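Local coordinates for E2A dna-binding protein (Human adenovirus 5, PDB 2WB0) that binds single-stranded DNA and, by forming multimers, unwinds the template without ATP during the elongation phase of viral strand-displacement replication, at residues A[202-207]-A[212-217]; A[14-19]-A[27-32]; A[172-177]-A[183-188]; A[47-52]-A[307-312]. All blocks are in the same frame, centred on the assembly; numbering follows the deposited sequence.

Contact 1: residues A[202-207]-A[212-217]; sequences FMQALY and TGHGHL
His214 closes a surface contact between the C-terminal end of helix 189-206 and the loop that leads into strand 216-220, bonding its imidazole to the carbonyl of Tyr207, the first residue past the helix. NE2 of His214 donates to Tyr207 O at 2.6 Å. The bond is short but bent, with an angle of 139° at the hydrogen; the acceptor lies close to the imidazole plane, whereas the nitrogen sits above the carbonyl plane of Tyr207. Gln204 covers one face of the same ring. Its CG stands 3.8 Å from the centroid of the His214 ring, almost on the ring normal, in a CH-pi contact, and its amide plane is nearly perpendicular to the imidazole. Met203 reaches the turn itself. Its CG lies anti to the carbonyl carbon and the chain bends at chi3 (74°), which carries the methyl group toward the backbone of the type I turn from Gly213 to His216. There Met203 CE lies 3.0 Å from Gly213 O and 3.3 Å from His216 O. Gly213 O also accepts the backbone N-H of His216, closing the turn. Beyond the two segments, Met203 also touches Leu304 and Tyr207 touches Val308, both on helix 300-315. Donation from NE2 implies that this nitrogen of His214 carries a proton, and the bond gives a partner to a carbonyl just past the helix end.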
loop_
_atom_site.group_PDB
_atom_site.type_symbol
_atom_site.label_atom_id
_atom_site.label_comp_id
_atom_site.label_asym_id
_atom_site.label_seq_id
_atom_site.Cartn_x
_atom_site.Cartn_y
_atom_site.Cartn_z
ATOM N N PHE A 202 -13.743 6.461 -5.386
ATOM C CA PHE A 202 -12.888 6.405 -6.546
ATOM C C PHE A 202 -13.155 5.073 -7.262
ATOM O O PHE A 202 -13.281 5.011 -8.495
ATOM C CB PHE A 202 -11.421 6.503 -6.033
ATOM C CG PHE A 202 -10.400 6.644 -7.101
ATOM C CD1 PHE A 202 -10.153 7.893 -7.692
ATOM C CD2 PHE A 202 -9.625 5.564 -7.486
ATOM C CE1 PHE A 202 -9.267 8.036 -8.656
ATOM C CE2 PHE A 202 -8.675 5.704 -8.488
ATOM C CZ PHE A 202 -8.478 6.940 -9.064
ATOM N N MET A 203 -13.257 4.013 -6.466
ATOM C CA MET A 203 -13.500 2.667 -7.024
ATOM C C MET A 203 -14.908 2.601 -7.660
ATOM O O MET A 203 -15.060 1.981 -8.699
ATOM C CB MET A 203 -13.349 1.620 -5.910
ATOM C CG MET A 203 -11.764 1.458 -5.575
ATOM S SD MET A 203 -11.633 0.444 -4.143
ATOM C CE MET A 203 -12.040 -1.192 -4.888
ATOM N N GLN A 204 -15.908 3.189 -6.991
ATOM C CA GLN A 204 -17.295 3.224 -7.518
ATOM C C GLN A 204 -17.289 3.982 -8.868
ATOM O O GLN A 204 -17.992 3.613 -9.792
ATOM C CB GLN A 204 -18.293 3.866 -6.509
ATOM C CG GLN A 204 -18.638 3.058 -5.262
ATOM C CD GLN A 204 -19.359 3.866 -4.162
ATOM O OE1 GLN A 204 -20.239 3.337 -3.483
ATOM N NE2 GLN A 204 -18.948 5.144 -3.949
ATOM N N ALA A 205 -16.455 5.002 -9.009
ATOM C CA ALA A 205 -16.401 5.730 -10.283
ATOM C C ALA A 205 -15.679 4.946 -11.371
ATOM O O ALA A 205 -15.976 5.088 -12.573
ATOM C CB ALA A 205 -15.734 7.067 -10.117
ATOM N N LEU A 206 -14.694 4.145 -10.988
ATOM C CA LEU A 206 -13.976 3.411 -12.025
ATOM C C LEU A 206 -14.739 2.125 -12.403
ATOM O O LEU A 206 -14.613 1.652 -13.554
ATOM C CB LEU A 206 -12.524 3.117 -11.537
ATOM C CG LEU A 206 -11.288 2.459 -12.160
ATOM C CD1 LEU A 206 -11.302 2.163 -13.683
ATOM C CD2 LEU A 206 -9.934 3.155 -11.660
ATOM N N TYR A 207 -15.461 1.574 -11.431
ATOM C CA TYR A 207 -16.218 0.326 -11.594
ATOM C C TYR A 207 -17.700 0.531 -11.211
ATOM O O TYR A 207 -18.205 -0.070 -10.208
ATOM C CB TYR A 207 -15.598 -0.818 -10.782
ATOM C CG TYR A 207 -14.162 -1.039 -11.142
ATOM C CD1 TYR A 207 -13.804 -1.797 -12.250
ATOM C CD2 TYR A 207 -13.157 -0.457 -10.384
ATOM C CE1 TYR A 207 -12.462 -1.987 -12.585
ATOM C CE2 TYR A 207 -11.819 -0.664 -10.671
ATOM C CZ TYR A 207 -11.467 -1.385 -11.793
ATOM O OH TYR A 207 -10.136 -1.541 -12.061
ATOM N N THR A 212 -18.771 -6.947 -7.231
ATOM C CA THR A 212 -18.002 -7.131 -6.000
ATOM C C THR A 212 -16.793 -6.165 -5.984
ATOM O O THR A 212 -16.328 -5.711 -7.032
ATOM C CB THR A 212 -17.408 -8.553 -5.878
ATOM O OG1 THR A 212 -16.462 -8.712 -6.929
ATOM C CG2 THR A 212 -18.515 -9.687 -5.990
ATOM N N GLY A 213 -16.331 -5.849 -4.780
ATOM C CA GLY A 213 -14.996 -5.236 -4.602
ATOM C C GLY A 213 -14.956 -3.789 -4.196
ATOM O O GLY A 213 -13.872 -3.308 -3.896
ATOM N N HIS A 214 -16.112 -3.102 -4.176
ATOM C CA HIS A 214 -16.170 -1.697 -3.857
ATOM C C HIS A 214 -15.808 -1.397 -2.403
ATOM O O HIS A 214 -15.438 -0.274 -2.083
ATOM C CB HIS A 214 -17.602 -1.126 -4.065
ATOM C CG HIS A 214 -17.924 -0.751 -5.490
ATOM N ND1 HIS A 214 -19.226 -0.667 -5.958
ATOM C CD2 HIS A 214 -17.126 -0.416 -6.538
ATOM C CE1 HIS A 214 -19.216 -0.298 -7.229
ATOM N NE2 HIS A 214 -17.955 -0.158 -7.611
ATOM N N GLY A 215 -15.960 -2.405 -1.556
ATOM C CA GLY A 215 -15.593 -2.329 -0.138
ATOM C C GLY A 215 -14.170 -2.819 0.167
ATOM O O GLY A 215 -13.783 -2.844 1.302
ATOM N N HIS A 216 -13.432 -3.303 -0.813
ATOM C CA HIS A 216 -12.042 -3.763 -0.585
ATOM C C HIS A 216 -11.011 -2.667 -0.827
ATOM O O HIS A 216 -11.113 -1.926 -1.799
ATOM C CB HIS A 216 -11.747 -4.937 -1.518
ATOM C CG HIS A 216 -12.388 -6.226 -1.077
ATOM N ND1 HIS A 216 -13.687 -6.562 -1.401
ATOM C CD2 HIS A 216 -11.897 -7.259 -0.352
ATOM C CE1 HIS A 216 -13.988 -7.728 -0.848
ATOM N NE2 HIS A 216 -12.922 -8.164 -0.193
ATOM N N LEU A 217 -9.954 -2.614 -0.001
ATOM C CA LEU A 217 -8.882 -1.684 -0.303
ATOM C C LEU A 217 -7.697 -2.525 -0.829
ATOM O O LEU A 217 -7.214 -3.435 -0.145
ATOM C CB LEU A 217 -8.457 -0.908 0.979
ATOM C CG LEU A 217 -7.144 -0.091 0.903
ATOM C CD1 LEU A 217 -7.215 1.057 -0.203
ATOM C CD2 LEU A 217 -6.717 0.494 2.319
#

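Contact 2: residues A[14-19]-A[27-32]; sequences AARALM and DLKANF
Met19 meets Phe32 through its thioether end, and Lys29 through its CB. Met19 CE is 3.6 Å from Phe32 CD2, while SD lies 4.6 Å from the ring centroid of Phe32, 28° off the normal, a Met-aromatic contact of oblique geometry. The bend at chi3 of Met19 (-76°) folds the methyl group back against the Phe32 CB and CD2 side. One helical turn earlier, Ala15 CB presses on the same ring, 3.4 Å from Phe32 CE2, so the phenyl group is met by two residues of helix 7-21. Phe32 reaches them with its CG anti to the backbone N (chi1 -175°). Outside this apolar patch, Lys29 CG and CD rest on Met19 CB, with CD 3.8 Å from it. The same CD sits over one face of the Arg16 guanidinium, toward its rim, the two long side chains crossing at about a right angle. Their charged ends come within 4.3 Å, Arg16 NH1 to Lys29 NZ, and Asp20 pairs with both: it forms a salt bridge with Lys29 and a long, weak ion pair with Arg16, which would be expected to ease their repulsion. Farther out, Ala41 of helix 40-53 touches both Met19 and Phe32. The arrangement is that of two consecutive antiparallel helices joined by a short loop in the all-alpha part of the protein, where helix 26-31 returns against helix 7-21 and the apolar side of the pair faces the following helix.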
loop_
_atom_site.group_PDB
_atom_site.type_symbol
_atom_site.label_atom_id
_atom_site.label_comp_id
_atom_site.label_asym_id
_atom_site.label_seq_id
_atom_site.Cartn_x
_atom_site.Cartn_y
_atom_site.Cartn_z
ATOM N N ALA A 14 7.537 -14.486 -23.311
ATOM C CA ALA A 14 6.597 -13.339 -23.187
ATOM C C ALA A 14 7.362 -12.136 -22.627
ATOM O O ALA A 14 7.274 -10.991 -23.168
ATOM C CB ALA A 14 5.476 -13.726 -22.314
ATOM N N ALA A 15 8.216 -12.398 -21.626
ATOM C CA ALA A 15 8.909 -11.326 -20.918
ATOM C C ALA A 15 9.941 -10.742 -21.845
ATOM O O ALA A 15 10.095 -9.522 -21.961
ATOM C CB ALA A 15 9.564 -11.865 -19.559
ATOM N N ARG A 16 10.627 -11.595 -22.594
ATOM C CA ARG A 16 11.595 -11.071 -23.530
ATOM C C ARG A 16 10.928 -10.274 -24.669
ATOM O O ARG A 16 11.444 -9.243 -25.085
ATOM C CB ARG A 16 12.508 -12.198 -24.072
ATOM C CG ARG A 16 13.556 -11.689 -25.059
ATOM C CD ARG A 16 14.372 -10.504 -24.470
ATOM N NE ARG A 16 15.665 -10.947 -23.996
ATOM C CZ ARG A 16 16.754 -11.016 -24.751
ATOM N NH1 ARG A 16 16.719 -10.662 -26.028
ATOM N NH2 ARG A 16 17.880 -11.442 -24.215
ATOM N N ALA A 17 9.773 -10.727 -25.127
ATOM C CA ALA A 17 9.010 -9.996 -26.169
ATOM C C ALA A 17 8.730 -8.540 -25.714
ATOM O O ALA A 17 9.009 -7.560 -26.410
ATOM C CB ALA A 17 7.703 -10.702 -26.408
ATOM N N LEU A 18 8.191 -8.428 -24.494
ATOM C CA LEU A 18 8.015 -7.142 -23.837
ATOM C C LEU A 18 9.266 -6.340 -23.709
ATOM O O LEU A 18 9.304 -5.161 -24.048
ATOM C CB LEU A 18 7.321 -7.390 -22.462
ATOM C CG LEU A 18 5.839 -7.250 -22.204
ATOM C CD1 LEU A 18 4.794 -6.965 -23.330
ATOM C CD2 LEU A 18 5.301 -8.278 -21.171
ATOM N N MET A 19 10.349 -6.950 -23.248
ATOM C CA MET A 19 11.563 -6.212 -22.981
ATOM C C MET A 19 12.199 -5.788 -24.299
ATOM O O MET A 19 12.896 -4.752 -24.362
ATOM C CB MET A 19 12.573 -7.093 -22.208
ATOM C CG MET A 19 12.105 -7.494 -20.780
ATOM S SD MET A 19 13.393 -8.253 -19.774
ATOM C CE MET A 19 13.492 -9.910 -20.443
ATOM N N ASP A 27 21.752 -5.315 -20.336
ATOM C CA ASP A 27 22.132 -6.121 -19.201
ATOM C C ASP A 27 20.923 -6.646 -18.442
ATOM O O ASP A 27 20.860 -7.840 -18.095
ATOM C CB ASP A 27 23.096 -5.359 -18.309
ATOM C CG ASP A 27 24.480 -5.173 -18.986
ATOM O OD1 ASP A 27 24.726 -5.801 -20.059
ATOM O OD2 ASP A 27 25.296 -4.398 -18.437
ATOM N N LEU A 28 19.949 -5.763 -18.216
ATOM C CA LEU A 28 18.711 -6.174 -17.535
ATOM C C LEU A 28 18.075 -7.289 -18.356
ATOM O O LEU A 28 17.614 -8.261 -17.807
ATOM C CB LEU A 28 17.749 -5.000 -17.345
ATOM C CG LEU A 28 18.064 -3.926 -16.261
ATOM C CD1 LEU A 28 16.874 -2.949 -16.298
ATOM C CD2 LEU A 28 18.225 -4.527 -14.860
ATOM N N LYS A 29 18.108 -7.171 -19.686
ATOM C CA LYS A 29 17.513 -8.210 -20.535
ATOM C C LYS A 29 18.281 -9.526 -20.422
ATOM O O LYS A 29 17.680 -10.576 -20.319
ATOM C CB LYS A 29 17.493 -7.810 -22.007
ATOM C CG LYS A 29 16.401 -6.838 -22.369
ATOM C CD LYS A 29 16.007 -6.979 -23.866
ATOM C CE LYS A 29 17.180 -6.543 -24.787
ATOM N NZ LYS A 29 16.691 -6.404 -26.179
ATOM N N ALA A 30 19.605 -9.424 -20.477
ATOM C CA ALA A 30 20.511 -10.590 -20.537
ATOM C C ALA A 30 20.335 -11.397 -19.263
ATOM O O ALA A 30 20.289 -12.641 -19.279
ATOM C CB ALA A 30 21.976 -10.101 -20.612
ATOM N N ASN A 31 20.241 -10.669 -18.147
ATOM C CA ASN A 31 20.241 -11.300 -16.846
ATOM C C ASN A 31 18.885 -11.724 -16.342
ATOM O O ASN A 31 18.817 -12.461 -15.372
ATOM C CB ASN A 31 20.957 -10.418 -15.848
ATOM C CG ASN A 31 22.414 -10.274 -16.187
ATOM O OD1 ASN A 31 22.983 -9.167 -16.125
ATOM N ND2 ASN A 31 23.030 -11.387 -16.597
ATOM N N PHE A 32 17.801 -11.296 -16.996
ATOM C CA PHE A 32 16.471 -11.685 -16.518
ATOM C C PHE A 32 16.221 -13.212 -16.627
ATOM O O PHE A 32 16.471 -13.821 -17.685
ATOM C CB PHE A 32 15.419 -10.917 -17.326
ATOM C CG PHE A 32 14.034 -11.131 -16.849
ATOM C CD1 PHE A 32 13.561 -10.415 -15.729
ATOM C CD2 PHE A 32 13.189 -12.022 -17.494
ATOM C CE1 PHE A 32 12.268 -10.617 -15.267
ATOM C CE2 PHE A 32 11.883 -12.219 -17.056
ATOM C CZ PHE A 32 11.418 -11.514 -15.939
#

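Contact 3: residues A[172-177]-A[183-188]; sequences CPANQF and GMFFSE
Phe185, on the short edge strand 185-186 of the three-stranded antiparallel sheet in the first zinc-binding region, packs against a type II beta turn formed by Pro173 to Gln176. The turn lies across one face of its ring. Asn175 N is 3.5 Å from Phe185 CE1, above the ring plane and toward the rim, and Asn175 CB makes a CH-pi contact 4.0 Å from the Phe185 centroid. The Asn175 amide lies nearly flat over the ring, its plane only 16° from that of the phenyl group, an arrangement reached with CG anti to the backbone N (chi1 -153°). Ala174 adds its methyl group obliquely at the outer end, CB lying 3.8 Å from Phe185 CZ. Phe177 is the second ring of the contact. It crosses the Phe185 side chain at about a right angle and touches it at CB. Gly183, whose positive phi suits glycine, lies beside Phe177 CD1 and CE1. His122 of strand 118-124 meets Phe185 edge-to-face and also touches both Ala174 and Asn175, joining turn and sheet, while Tyr337 stacks on Phe177 from the C-terminal part of the chain. Met184 points away from the turn, and its side chain lies near Cys111 and Cys182, two ligands of the first zinc ion. At the closest point of the Phe177 ring, CE1 lies 3.3 Å from Gly183 O, a carbonyl that also accepts a hydrogen bond from Arg237.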
loop_
_atom_site.group_PDB
_atom_site.type_symbol
_atom_site.label_atom_id
_atom_site.label_comp_id
_atom_site.label_asym_id
_atom_site.label_seq_id
_atom_site.Cartn_x
_atom_site.Cartn_y
_atom_site.Cartn_z
ATOM N N CYS A 172 -2.679 1.532 26.041
ATOM C CA CYS A 172 -1.384 2.133 25.734
ATOM C C CYS A 172 -1.598 3.644 25.562
ATOM O O CYS A 172 -2.700 4.083 25.211
ATOM C CB CYS A 172 -0.847 1.603 24.407
ATOM S SG CYS A 172 -0.435 -0.155 24.421
ATOM N N PRO A 173 -0.555 4.453 25.799
ATOM C CA PRO A 173 -0.598 5.855 25.338
ATOM C C PRO A 173 -0.966 5.882 23.853
ATOM O O PRO A 173 -0.629 4.948 23.163
ATOM C CB PRO A 173 0.880 6.314 25.458
ATOM C CG PRO A 173 1.417 5.478 26.596
ATOM C CD PRO A 173 0.759 4.104 26.384
ATOM N N ALA A 174 -1.621 6.953 23.385
ATOM C CA ALA A 174 -1.875 7.120 21.967
ATOM C C ALA A 174 -0.586 7.017 21.163
ATOM O O ALA A 174 0.444 7.590 21.530
ATOM C CB ALA A 174 -2.610 8.517 21.692
ATOM N N ASN A 175 -0.633 6.263 20.075
ATOM C CA ASN A 175 0.481 6.107 19.112
ATOM C C ASN A 175 1.649 5.285 19.682
ATOM O O ASN A 175 2.791 5.351 19.179
ATOM C CB ASN A 175 0.965 7.434 18.510
ATOM C CG ASN A 175 1.580 7.274 17.119
ATOM O OD1 ASN A 175 1.421 6.257 16.441
ATOM N ND2 ASN A 175 2.342 8.273 16.711
ATOM N N GLN A 176 1.341 4.471 20.691
ATOM C CA GLN A 176 2.277 3.458 21.093
ATOM C C GLN A 176 1.606 2.138 20.852
ATOM O O GLN A 176 0.362 2.037 20.913
ATOM C CB GLN A 176 2.722 3.638 22.525
ATOM C CG GLN A 176 3.575 4.904 22.644
ATOM C CD GLN A 176 4.151 5.109 24.055
ATOM O OE1 GLN A 176 4.155 4.164 24.910
ATOM N NE2 GLN A 176 4.580 6.355 24.330
ATOM N N PHE A 177 2.408 1.142 20.527
ATOM C CA PHE A 177 1.834 -0.100 20.084
ATOM C C PHE A 177 2.235 -1.267 20.982
ATOM O O PHE A 177 3.414 -1.446 21.309
ATOM C CB PHE A 177 2.223 -0.322 18.630
ATOM C CG PHE A 177 1.908 0.842 17.722
ATOM C CD1 PHE A 177 0.630 0.967 17.162
ATOM C CD2 PHE A 177 2.884 1.825 17.421
ATOM C CE1 PHE A 177 0.322 2.038 16.278
ATOM C CE2 PHE A 177 2.575 2.912 16.559
ATOM C CZ PHE A 177 1.298 3.005 15.990
ATOM N N GLY A 183 -0.668 -2.290 14.451
ATOM C CA GLY A 183 0.173 -1.132 14.124
ATOM C C GLY A 183 -0.602 0.046 13.514
ATOM O O GLY A 183 -0.016 1.038 13.116
ATOM N N MET A 184 -1.917 -0.087 13.377
ATOM C CA MET A 184 -2.731 0.985 12.820
ATOM C C MET A 184 -3.116 1.961 13.942
ATOM O O MET A 184 -3.501 1.552 15.059
ATOM C CB MET A 184 -3.993 0.370 12.213
ATOM C CG MET A 184 -4.711 1.287 11.282
ATOM S SD MET A 184 -5.787 0.396 10.112
ATOM C CE MET A 184 -4.828 -0.845 9.526
ATOM N N PHE A 185 -3.028 3.245 13.635
ATOM C CA PHE A 185 -3.361 4.349 14.551
ATOM C C PHE A 185 -3.648 5.579 13.704
ATOM O O PHE A 185 -2.897 5.873 12.725
ATOM C CB PHE A 185 -2.190 4.656 15.490
ATOM C CG PHE A 185 -2.429 5.849 16.333
ATOM C CD1 PHE A 185 -3.248 5.746 17.460
ATOM C CD2 PHE A 185 -1.954 7.117 15.932
ATOM C CE1 PHE A 185 -3.523 6.865 18.269
ATOM C CE2 PHE A 185 -2.208 8.245 16.768
ATOM C CZ PHE A 185 -2.990 8.106 17.900
ATOM N N PHE A 186 -4.713 6.285 14.029
ATOM C CA PHE A 186 -5.018 7.552 13.369
ATOM C C PHE A 186 -5.041 8.681 14.384
ATOM O O PHE A 186 -5.766 8.623 15.381
ATOM C CB PHE A 186 -6.344 7.435 12.606
ATOM C CG PHE A 186 -6.349 6.317 11.596
ATOM C CD1 PHE A 186 -5.474 6.365 10.488
ATOM C CD2 PHE A 186 -7.234 5.256 11.712
ATOM C CE1 PHE A 186 -5.462 5.363 9.522
ATOM C CE2 PHE A 186 -7.234 4.216 10.757
ATOM C CZ PHE A 186 -6.337 4.239 9.689
ATOM N N SER A 187 -4.180 9.683 14.170
ATOM C CA SER A 187 -4.181 10.887 15.030
ATOM C C SER A 187 -5.493 11.587 14.810
ATOM O O SER A 187 -6.069 12.202 15.722
ATOM C CB SER A 187 -3.097 11.854 14.590
ATOM O OG SER A 187 -2.015 11.660 15.445
ATOM N N GLU A 188 -6.006 11.453 13.593
ATOM C CA GLU A 188 -7.282 12.102 13.328
ATOM C C GLU A 188 -8.310 11.221 12.619
ATOM O O GLU A 188 -8.261 11.023 11.408
ATOM C CB GLU A 188 -7.083 13.514 12.675
ATOM C CG GLU A 188 -6.057 13.565 11.576
ATOM C CD GLU A 188 -5.135 14.830 11.572
ATOM O OE1 GLU A 188 -3.929 14.595 11.273
ATOM O OE2 GLU A 188 -5.591 16.008 11.827
#

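Contact 4: residues A[47-52]-A[307-312]; sequences KTWLNE and LVMVRS
Trp49 and Met309 bring together helices 40-53 and 300-315, whose short segments cross almost perpendicularly, at 86°, with their axes 11.4 Å apart at closest approach. That wide spacing is bridged by large side chains. The indole of Trp49, with CG anti to the backbone N (chi1 172°), extends its six-membered ring to the other helix. There the backbone O of Met309 approaches the ring obliquely, 3.3 Å from Trp49 CH2, and Trp49 CZ3 is 3.8 Å from Met309 CB. Ser312, almost one turn further on, adds its CB beside the CZ2 corner of Trp49, 4.0 Å away. Met309 in turn bends at chi3 (77°) and sets its methyl group against both residues of helix 40-53: CE lies 3.5 Å from Leu50 CD1, a tight carbon pair, and also borders Trp49 CZ3. The polar edge of the indole has its partner outside the crossing, where NE1 bonds to Glu316 OE1, which should help hold the ring's rotation. Met71 of helix 64-83 touches both Trp49 and Leu50. This is a buried, near-orthogonal helix crossing, joining the N-terminal all-alpha region to the last helix of the second zinc-binding region.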
loop_
_atom_site.group_PDB
_atom_site.type_symbol
_atom_site.label_atom_id
_atom_site.label_comp_id
_atom_site.label_asym_id
_atom_site.label_seq_id
_atom_site.Cartn_x
_atom_site.Cartn_y
_atom_site.Cartn_z
ATOM N N LYS A 47 7.980 1.751 -17.160
ATOM C CA LYS A 47 8.410 3.141 -17.153
ATOM C C LYS A 47 8.542 3.608 -18.603
ATOM O O LYS A 47 8.140 4.710 -18.980
ATOM C CB LYS A 47 9.765 3.255 -16.434
ATOM C CG LYS A 47 10.350 4.681 -16.351
ATOM C CD LYS A 47 9.433 5.644 -15.530
ATOM C CE LYS A 47 10.006 7.124 -15.340
ATOM N NZ LYS A 47 9.300 7.848 -14.164
ATOM N N THR A 48 9.093 2.741 -19.445
ATOM C CA THR A 48 9.179 3.059 -20.861
ATOM C C THR A 48 7.788 3.287 -21.487
ATOM O O THR A 48 7.591 4.293 -22.215
ATOM C CB THR A 48 10.052 2.012 -21.653
ATOM O OG1 THR A 48 11.298 1.878 -20.979
ATOM C CG2 THR A 48 10.367 2.486 -23.051
ATOM N N TRP A 49 6.821 2.416 -21.159
ATOM C CA TRP A 49 5.458 2.554 -21.685
ATOM C C TRP A 49 4.774 3.868 -21.176
ATOM O O TRP A 49 4.083 4.596 -21.927
ATOM C CB TRP A 49 4.665 1.287 -21.377
ATOM C CG TRP A 49 3.172 1.331 -21.694
ATOM C CD1 TRP A 49 2.589 1.032 -22.891
ATOM C CD2 TRP A 49 2.096 1.610 -20.789
ATOM N NE1 TRP A 49 1.219 1.129 -22.804
ATOM C CE2 TRP A 49 0.883 1.462 -21.518
ATOM C CE3 TRP A 49 2.029 1.986 -19.430
ATOM C CZ2 TRP A 49 -0.394 1.696 -20.947
ATOM C CZ3 TRP A 49 0.747 2.196 -18.857
ATOM C CH2 TRP A 49 -0.448 2.041 -19.616
ATOM N N LEU A 50 5.018 4.188 -19.916
ATOM C CA LEU A 50 4.572 5.464 -19.325
ATOM C C LEU A 50 5.179 6.685 -20.054
ATOM O O LEU A 50 4.439 7.562 -20.472
ATOM C CB LEU A 50 4.982 5.482 -17.892
ATOM C CG LEU A 50 4.032 5.282 -16.710
ATOM C CD1 LEU A 50 2.529 4.848 -16.919
ATOM C CD2 LEU A 50 4.752 4.724 -15.457
ATOM N N ASN A 51 6.511 6.722 -20.166
ATOM C CA ASN A 51 7.262 7.763 -20.850
ATOM C C ASN A 51 6.689 7.998 -22.238
ATOM O O ASN A 51 6.793 9.104 -22.787
ATOM C CB ASN A 51 8.700 7.329 -21.029
ATOM C CG ASN A 51 9.574 7.591 -19.786
ATOM O OD1 ASN A 51 10.787 7.276 -19.780
ATOM N ND2 ASN A 51 8.985 8.143 -18.746
ATOM N N GLU A 52 6.076 6.947 -22.790
ATOM C CA GLU A 52 5.709 6.893 -24.213
ATOM C C GLU A 52 4.218 7.194 -24.375
ATOM O O GLU A 52 3.816 8.021 -25.218
ATOM C CB GLU A 52 6.166 5.522 -24.782
ATOM C CG GLU A 52 5.428 4.949 -25.967
ATOM C CD GLU A 52 5.909 3.512 -26.302
ATOM O OE1 GLU A 52 5.011 2.652 -26.564
ATOM O OE2 GLU A 52 7.162 3.261 -26.257
ATOM N N LEU A 307 -2.232 -0.743 -10.982
ATOM C CA LEU A 307 -2.803 -2.029 -11.425
ATOM C C LEU A 307 -3.561 -1.901 -12.784
ATOM O O LEU A 307 -3.439 -2.731 -13.742
ATOM C CB LEU A 307 -3.707 -2.636 -10.337
ATOM C CG LEU A 307 -4.523 -3.907 -10.751
ATOM C CD1 LEU A 307 -3.634 -5.092 -11.165
ATOM C CD2 LEU A 307 -5.490 -4.384 -9.603
ATOM N N VAL A 308 -4.378 -0.878 -12.833
ATOM C CA VAL A 308 -5.228 -0.599 -14.024
ATOM C C VAL A 308 -4.401 -0.270 -15.236
ATOM O O VAL A 308 -4.693 -0.761 -16.354
ATOM C CB VAL A 308 -6.374 0.466 -13.693
ATOM C CG1 VAL A 308 -7.138 0.885 -15.007
ATOM C CG2 VAL A 308 -7.268 -0.034 -12.663
ATOM N N MET A 309 -3.316 0.474 -15.052
ATOM C CA MET A 309 -2.519 0.836 -16.187
ATOM C C MET A 309 -1.712 -0.413 -16.653
ATOM O O MET A 309 -1.433 -0.553 -17.851
ATOM C CB MET A 309 -1.602 2.027 -15.861
ATOM C CG MET A 309 -2.478 3.302 -15.615
ATOM S SD MET A 309 -1.483 4.750 -15.329
ATOM C CE MET A 309 -0.947 5.173 -16.982
ATOM N N VAL A 310 -1.332 -1.288 -15.728
ATOM C CA VAL A 310 -0.689 -2.555 -16.201
ATOM C C VAL A 310 -1.683 -3.358 -17.083
ATOM O O VAL A 310 -1.290 -3.956 -18.131
ATOM C CB VAL A 310 -0.064 -3.373 -15.021
ATOM C CG1 VAL A 310 0.191 -4.860 -15.399
ATOM C CG2 VAL A 310 1.275 -2.750 -14.618
ATOM N N ARG A 311 -2.936 -3.390 -16.681
ATOM C CA ARG A 311 -3.935 -4.121 -17.443
ATOM C C ARG A 311 -3.976 -3.507 -18.876
ATOM O O ARG A 311 -3.969 -4.245 -19.859
ATOM C CB ARG A 311 -5.290 -4.144 -16.714
ATOM C CG ARG A 311 -5.335 -4.940 -15.443
ATOM C CD ARG A 311 -6.708 -4.935 -14.773
ATOM N NE ARG A 311 -6.825 -5.842 -13.637
ATOM C CZ ARG A 311 -7.641 -5.678 -12.609
ATOM N NH1 ARG A 311 -8.435 -4.588 -12.509
ATOM N NH2 ARG A 311 -7.604 -6.570 -11.623
ATOM N N SER A 312 -3.913 -2.175 -19.002
ATOM C CA SER A 312 -3.840 -1.530 -20.309
ATOM C C SER A 312 -2.618 -1.923 -21.127
ATOM O O SER A 312 -2.740 -2.263 -22.297
ATOM C CB SER A 312 -3.935 0.005 -20.219
ATOM O OG SER A 312 -5.250 0.330 -19.824
#

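Along the chain, contact 2 comes first, closing a short loop between helices 7-21 and 26-31. Helix 40-53 follows and opens contact 4, which is completed only at helix 300-315, about 250 residues later. Contacts 3 and 1 both fall within that long loop, in series: contact 3 closes a loop of five residues just before strand 185-186, and contact 1 joins the end of the next helix, 189-206, to the approach of strand 216-220. Contacts 1 and 4 touch, with Tyr207 OH 3.3 Å from Val308 CG2. Contacts 2 and 3 lie 45 Å apart between centres, contact 2 in the all-alpha region and contact 3 in the first zinc-binding region; contact 4 joins the all-alpha region to the second.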